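Local coordinates for iron-sulfur cluster assembly protein SufA (Escherichia coli, PDB 2D2A) that assembles iron-sulfur clusters under oxidative stress and iron limitation, binding [2Fe-2S] and [4Fe-4S] clusters and passing them to target proteins such as ferredoxin and aconitase, at residues A[48-51]-A[52-56]. Sequence-based numbering, arbitrary orientation.
Sequences AIHI and RELVA
Four i to i+4 backbone hydrogen bonds tie Ala48, Ile49, His50 and Ile51 to Arg52, Glu53, Leu54 and Val55 within one continuous helix. The straightest runs from Val55 N to Ile51 O (3.0 Å, 170° at the hydrogen), while Glu53 N reaches Ile49 O at 2.9 Å. A weak i to i+3 bond from Leu54 N also shares Ile51 O.

Apolar contacts follow the same spacing. Leu54 sets CG over one face of the His50 imidazole, and its CD1 lies 3.9 Å from His50 ND1. With CG of His50 anti to the backbone N (chi1 -164°), the ring swings along the helix to meet this branched side chain. Were Leu54 cut back to an alanine, that ring face would probably lose its aliphatic cover, and Leu122 of the second subunit its packing partner. The flat histidine suits its place because it also stacks on Phe117 and meets Phe126. Ile51 and Val55 lie side by side, their CG2 atoms 4.1 Å apart; Ile51, like the small Ala48, is buried against Ala98 of strand 98-103.

On the exposed flank the extended Glu53 chain crosses Ile49, OE1 coming within 3.5 Å of Ile49 CG2; a charged residue suits this solvent-facing side.

This is the pattern of an amphipathic alpha-helix, here helix 45-57, laid against the beta-rich HesB/IscA fold.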
loop_
_atom_site.group_PDB
_atom_site.type_symbol
_atom_site.label_atom_id
_atom_site.label_comp_id
_atom_site.label_asym_id
_atom_site.label_seq_id
_atom_site.Cartn_x
_atom_site.Cartn_y
_atom_site.Cartn_z
ATOM N N ALA A 48 -6.057 -1.173 15.644
ATOM C CA ALA A 48 -5.645 -1.394 17.064
ATOM C C ALA A 48 -4.993 -2.791 17.320
ATOM O O ALA A 48 -3.863 -2.824 17.940
ATOM C CB ALA A 48 -6.788 -1.122 17.973
ATOM N N ILE A 49 -5.666 -3.867 16.782
ATOM C CA ILE A 49 -5.153 -5.244 16.917
ATOM C C ILE A 49 -3.773 -5.223 16.198
ATOM O O ILE A 49 -2.726 -5.700 16.654
ATOM C CB ILE A 49 -6.014 -6.263 16.165
ATOM C CG1 ILE A 49 -7.600 -6.495 16.567
ATOM C CG2 ILE A 49 -5.241 -7.516 16.051
ATOM C CD1 ILE A 49 -7.813 -6.924 18.004
ATOM N N HIS A 50 -3.740 -4.686 15.011
ATOM C CA HIS A 50 -2.446 -4.798 14.325
ATOM C C HIS A 50 -1.339 -3.970 15.013
ATOM O O HIS A 50 -0.200 -4.294 14.870
ATOM C CB HIS A 50 -2.623 -4.306 12.898
ATOM C CG HIS A 50 -1.551 -4.695 11.975
ATOM N ND1 HIS A 50 -0.658 -3.760 11.480
ATOM C CD2 HIS A 50 -1.158 -5.916 11.518
ATOM C CE1 HIS A 50 0.218 -4.409 10.714
ATOM N NE2 HIS A 50 -0.057 -5.709 10.748
ATOM N N ILE A 51 -1.686 -2.876 15.699
ATOM C CA ILE A 51 -0.680 -2.092 16.168
ATOM C C ILE A 51 -0.156 -2.929 17.380
ATOM O O ILE A 51 0.940 -2.922 17.730
ATOM C CB ILE A 51 -1.278 -0.710 16.798
ATOM C CG1 ILE A 51 -1.884 0.386 15.808
ATOM C CG2 ILE A 51 -0.227 -0.099 17.571
ATOM C CD1 ILE A 51 -2.028 1.824 16.328
ATOM N N ARG A 52 -1.081 -3.518 18.162
ATOM C CA ARG A 52 -0.790 -4.356 19.337
ATOM C C ARG A 52 0.074 -5.569 18.950
ATOM O O ARG A 52 0.907 -5.904 19.719
ATOM C CB ARG A 52 -2.028 -4.788 20.055
ATOM C CG ARG A 52 -2.759 -3.781 20.937
ATOM C CD ARG A 52 -4.360 -4.224 20.869
ATOM N NE ARG A 52 -4.668 -5.546 21.457
ATOM C CZ ARG A 52 -4.591 -5.689 22.805
ATOM N NH1 ARG A 52 -4.313 -4.544 23.356
ATOM N NH2 ARG A 52 -4.845 -6.861 23.622
ATOM N N GLU A 53 -0.042 -6.063 17.798
ATOM C CA GLU A 53 0.689 -7.176 17.331
ATOM C C GLU A 53 2.096 -6.802 16.938
ATOM O O GLU A 53 3.013 -7.646 17.073
ATOM C CB GLU A 53 0.052 -7.903 16.136
ATOM C CG GLU A 53 -1.215 -8.765 16.443
ATOM C CD GLU A 53 -1.783 -9.504 15.263
ATOM O OE1 GLU A 53 -2.920 -10.034 15.339
ATOM O OE2 GLU A 53 -1.098 -9.392 14.244
ATOM N N LEU A 54 2.319 -5.585 16.366
ATOM C CA LEU A 54 3.668 -5.030 15.992
ATOM C C LEU A 54 4.373 -4.564 17.245
ATOM O O LEU A 54 5.536 -4.756 17.396
ATOM C CB LEU A 54 3.401 -3.859 15.188
ATOM C CG LEU A 54 2.780 -4.047 13.885
ATOM C CD1 LEU A 54 2.563 -2.661 13.311
ATOM C CD2 LEU A 54 3.691 -4.887 13.046
ATOM N N VAL A 55 3.640 -4.008 18.231
ATOM C CA VAL A 55 4.248 -3.798 19.520
ATOM C C VAL A 55 4.914 -5.066 20.177
ATOM O O VAL A 55 5.854 -4.938 20.935
ATOM C CB VAL A 55 3.350 -3.223 20.404
ATOM C CG1 VAL A 55 4.150 -2.673 21.665
ATOM C CG2 VAL A 55 2.793 -1.904 19.743
ATOM N N ALA A 56 4.385 -6.256 19.835
ATOM C CA ALA A 56 4.361 -7.340 20.690
ATOM C C ALA A 56 5.590 -8.113 20.163
ATOM O O ALA A 56 6.319 -8.730 21.003
ATOM C CB ALA A 56 3.099 -8.049 20.520
#